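Local coordinates for single-stranded DNA-binding protein WHY1, chloroplastic (Arabidopsis thaliana, PDB 4KOO), which binds single-stranded DNA in chloroplasts and nucleus, protecting the plastid genome from illegitimate recombination and modulating telomere length, at residues V146-S149 with A150-V154; L155-I159 with G160-F164. All blocks are in the same frame, centred on the assembly; numbering follows the deposited sequence.

Contact 1 of 2, residues V146-S149 with A150-V154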
# COMPACT_ATOMS: atom_id res chain seq x y z
N VAL A 146 4.70 -0.82 -13.49
CA VAL A 146 3.77 -1.89 -13.08
C VAL A 146 4.51 -3.00 -12.30
O VAL A 146 4.03 -3.48 -11.26
CB VAL A 146 3.08 -2.49 -14.33
CG1 VAL A 146 2.20 -3.70 -13.97
CG2 VAL A 146 2.22 -1.44 -14.98
N LEU A 147 5.67 -3.41 -12.80
CA LEU A 147 6.47 -4.40 -12.08
C LEU A 147 6.81 -3.91 -10.67
O LEU A 147 6.66 -4.64 -9.68
CB LEU A 147 7.72 -4.79 -12.87
CG LEU A 147 7.55 -5.55 -14.18
CD1 LEU A 147 8.90 -5.78 -14.83
CD2 LEU A 147 6.85 -6.86 -13.95
N ILE A 148 7.30 -2.68 -10.55
CA ILE A 148 7.71 -2.19 -9.26
C ILE A 148 6.52 -2.05 -8.32
O ILE A 148 6.62 -2.34 -7.14
CB ILE A 148 8.47 -0.87 -9.39
CG1 ILE A 148 9.78 -1.08 -10.19
CG2 ILE A 148 8.77 -0.29 -8.02
CD1 ILE A 148 10.72 -2.03 -9.52
N SER A 149 5.37 -1.62 -8.85
CA SER A 149 4.12 -1.63 -8.06
C SER A 149 3.78 -3.01 -7.54
O SER A 149 3.50 -3.20 -6.35
CB SER A 149 2.97 -1.12 -8.92
OG SER A 149 1.73 -1.28 -8.28
N ALA A 150 3.84 -4.01 -8.42
CA ALA A 150 3.54 -5.37 -8.05
C ALA A 150 4.52 -5.93 -7.01
O ALA A 150 4.13 -6.63 -6.06
CB ALA A 150 3.54 -6.24 -9.30
N PHE A 151 5.80 -5.61 -7.20
CA PHE A 151 6.85 -6.07 -6.31
C PHE A 151 6.68 -5.47 -4.92
O PHE A 151 6.84 -6.16 -3.90
CB PHE A 151 8.23 -5.72 -6.87
CG PHE A 151 8.65 -6.44 -8.10
CD1 PHE A 151 7.87 -7.41 -8.71
CD2 PHE A 151 9.85 -6.09 -8.70
CE1 PHE A 151 8.29 -8.02 -9.87
CE2 PHE A 151 10.28 -6.72 -9.83
CZ PHE A 151 9.51 -7.70 -10.42
N ASN A 152 6.42 -4.15 -4.87
CA ASN A 152 6.17 -3.50 -3.59
C ASN A 152 4.95 -4.12 -2.93
O ASN A 152 4.95 -4.40 -1.73
CB ASN A 152 5.98 -2.00 -3.74
CG ASN A 152 7.28 -1.26 -3.70
OD1 ASN A 152 8.05 -1.41 -2.75
ND2 ASN A 152 7.54 -0.48 -4.72
N PHE A 153 3.90 -4.37 -3.71
CA PHE A 153 2.67 -4.92 -3.15
C PHE A 153 2.87 -6.30 -2.55
O PHE A 153 2.38 -6.59 -1.44
CB PHE A 153 1.60 -4.99 -4.23
CG PHE A 153 0.40 -5.76 -3.83
CD1 PHE A 153 -0.60 -5.15 -3.09
CD2 PHE A 153 0.27 -7.08 -4.14
CE1 PHE A 153 -1.72 -5.85 -2.74
CE2 PHE A 153 -0.86 -7.79 -3.74
CZ PHE A 153 -1.84 -7.16 -3.03
N VAL A 154 3.63 -7.15 -3.26
CA VAL A 154 3.72 -8.57 -2.94
C VAL A 154 4.68 -8.87 -1.77
O VAL A 154 4.53 -9.86 -1.04
CB VAL A 154 4.11 -9.39 -4.22
CG1 VAL A 154 5.58 -9.41 -4.49
CG2 VAL A 154 3.55 -10.77 -4.16
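V146-S149 and A150-V154 are successive turns of one helix, joined by four backbone bonds that each reach four residues back. A150 N donates to V146 O (2.9 Å), F151 N to L147 O (2.8 Å), N152 N to I148 O and F153 N to S149 O. These are the regular i to i+4 bonds of an alpha-helix.

L147 O, the acceptor of F151 N, also lies over one face of the F151 ring. F151 CG stands anti to the carbonyl carbon (chi1 -68°), and the ring leans back along the helix until L147 O sits 3.0 Å above the plane of the F151 ring, displaced toward the rim. Two aliphatic groups meet this ring: L147 CB approaches F151 CZ at 4.2 Å, and I148 CD1 comes obliquely to F151 CD2 at 4.2 Å. A large apolar ring suits the place, for F151 also packs on L47, I75, L78 and V79 between helix and strand. One position on, the N152 side chain crosses that of I148, its ND2 lying 3.5 Å from I148 CG2; its amide is at home on this partly exposed flank.

A150 gives only a methyl, and this small CB fits close against the carbonyl of V146, 3.4 Å from V146 O. S149 and F153, four residues apart, share another side of the helix and turn to the second subunit, where S149 packs on L155 and F153 on P156 of that copy. Aromatic and aliphatic groups thus line one flank against the chain's own sheet and short helix 72-79, and another against a neighbour. This is the long helix that follows the second four-stranded sheet of the Whirly fold and, with the short helix after it, packs against other subunits of the homotetramer.

Contact 2 of 2, residues L155-I159 with G160-F164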
# COMPACT_ATOMS: atom_id res chain seq x y z
N LEU A 155 5.64 -7.98 -1.57
CA LEU A 155 6.67 -8.20 -0.56
C LEU A 155 6.10 -8.61 0.81
O LEU A 155 6.52 -9.62 1.37
CB LEU A 155 7.56 -6.96 -0.52
CG LEU A 155 9.04 -6.98 -0.14
CD1 LEU A 155 9.76 -8.17 -0.61
CD2 LEU A 155 9.71 -5.72 -0.70
N PRO A 156 5.14 -7.85 1.38
CA PRO A 156 4.59 -8.32 2.67
C PRO A 156 3.85 -9.65 2.61
O PRO A 156 3.81 -10.32 3.65
CB PRO A 156 3.58 -7.24 3.06
CG PRO A 156 4.01 -6.03 2.25
CD PRO A 156 4.60 -6.53 0.99
N TYR A 157 3.31 -10.02 1.44
CA TYR A 157 2.69 -11.32 1.29
C TYR A 157 3.74 -12.39 1.33
O TYR A 157 3.49 -13.46 1.89
CB TYR A 157 1.95 -11.48 -0.04
CG TYR A 157 0.64 -10.75 -0.13
CD1 TYR A 157 0.57 -9.37 -0.13
CD2 TYR A 157 -0.53 -11.48 -0.26
CE1 TYR A 157 -0.68 -8.72 -0.21
CE2 TYR A 157 -1.74 -10.86 -0.37
CZ TYR A 157 -1.82 -9.50 -0.33
OH TYR A 157 -3.10 -8.94 -0.44
N LEU A 158 4.87 -12.16 0.68
CA LEU A 158 5.90 -13.19 0.59
C LEU A 158 6.53 -13.58 1.93
O LEU A 158 7.09 -14.68 2.06
CB LEU A 158 7.00 -12.78 -0.41
CG LEU A 158 6.60 -12.52 -1.86
CD1 LEU A 158 7.83 -12.25 -2.69
CD2 LEU A 158 5.74 -13.63 -2.49
N ILE A 159 6.48 -12.66 2.88
CA ILE A 159 7.00 -12.89 4.22
C ILE A 159 5.91 -13.24 5.23
O ILE A 159 6.18 -13.37 6.44
CB ILE A 159 7.89 -11.74 4.74
CG1 ILE A 159 7.07 -10.48 4.98
CG2 ILE A 159 9.11 -11.51 3.81
CD1 ILE A 159 7.79 -9.43 5.80
N GLY A 160 4.68 -13.40 4.74
CA GLY A 160 3.60 -13.88 5.58
C GLY A 160 2.87 -12.84 6.38
O GLY A 160 1.98 -13.15 7.19
N TRP A 161 3.26 -11.58 6.21
CA TRP A 161 2.71 -10.54 7.07
C TRP A 161 1.26 -10.19 6.73
O TRP A 161 0.52 -9.63 7.55
CB TRP A 161 3.62 -9.31 7.11
CG TRP A 161 4.81 -9.47 8.05
CD1 TRP A 161 5.45 -10.64 8.38
CD2 TRP A 161 5.50 -8.43 8.77
NE1 TRP A 161 6.49 -10.40 9.24
CE2 TRP A 161 6.53 -9.05 9.51
CE3 TRP A 161 5.35 -7.04 8.85
CZ2 TRP A 161 7.39 -8.33 10.33
CZ3 TRP A 161 6.20 -6.32 9.67
CH2 TRP A 161 7.20 -6.96 10.41
N HIS A 162 0.86 -10.51 5.51
CA HIS A 162 -0.53 -10.44 5.08
C HIS A 162 -1.41 -11.34 5.90
O HIS A 162 -2.53 -10.98 6.30
CB HIS A 162 -0.63 -10.91 3.62
CG HIS A 162 -0.47 -12.40 3.44
ND1 HIS A 162 0.72 -13.08 3.66
CD2 HIS A 162 -1.36 -13.34 3.01
CE1 HIS A 162 0.54 -14.36 3.37
NE2 HIS A 162 -0.71 -14.53 2.98
N ALA A 163 -0.89 -12.54 6.14
CA ALA A 163 -1.60 -13.55 6.88
C ALA A 163 -1.76 -13.08 8.29
O ALA A 163 -2.83 -13.24 8.87
CB ALA A 163 -0.86 -14.90 6.83
N PHE A 164 -0.72 -12.44 8.83
CA PHE A 164 -0.84 -11.82 10.15
C PHE A 164 -1.88 -10.74 10.14
O PHE A 164 -2.78 -10.67 11.02
CB PHE A 164 0.50 -11.23 10.63
CG PHE A 164 0.35 -10.12 11.67
CD1 PHE A 164 0.19 -10.40 13.01
CD2 PHE A 164 0.34 -8.82 11.29
CE1 PHE A 164 0.05 -9.38 13.94
CE2 PHE A 164 0.21 -7.79 12.22
CZ PHE A 164 0.07 -8.08 13.56
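The indole of W161 carries I159 CD1 over one face, 3.6 Å from the centroid of the five-membered ring, a CH-pi contact. I159 can deliver this methyl because its CG1 lies between the backbone N and the carbonyl carbon (chi1 68°), which turns the branch toward the tryptophan. A second CH-pi contact sets H162 CB over the centre of the Y157 ring at 3.9 Å. In the conformer described (H162 has two), the imidazole runs nearly parallel to the Y157 ring, with planes at 14°, but the two are slid so far apart that they barely overlap. The H162 ring has Y157 CD2 over one face and A163 CB over the other, and P156 O near its plane at the edge.

These side chains bracket the end of helix 141-158, which closes in a Schellman motif. P156 O accepts W161 N at 2.9 Å, and a weak bond from H162 N as well; G160 N reaches Y157 O at 3.1 Å. G160 has a phi of 86°, at which a CB would collide with I159 O, so glycine fits the turn. It is also the N-cap of the next helix, its O receiving F164 N at 3.2 Å. P156 suits the kink just upstream, since a proline nitrogen has no hydrogen to give.

W161 NE1 donates to V11 O of the third subunit, and its ring packs on A150 there. With an alanine here, the V11 carbonyl of the third subunit would probably lose its donor, and I159 CD1 the ring face it rests on. Against the same chain, L158 and I159 both lean on V72 of helix 72-79.

How the contacts relate
Contact 1 closes where contact 2 opens, and their centres lie 14 Å apart along the chain's longest helix, 141-158. Contact 1 is regular helix; contact 2 ends it and starts helix 161-165. The bridge between them is aromatic: the rings of F153 and Y157, one helical turn apart, meet with planes at about 35°. Both contacts touch the second subunit, and the face that contact 1 offers to it is the counterpart of the one contact 2 offers to the third. Neither contact includes residues 17-22, which by similarity are required for single-stranded DNA binding, or the nickel ligands H176 and H178, which belong to the C-terminal His tag.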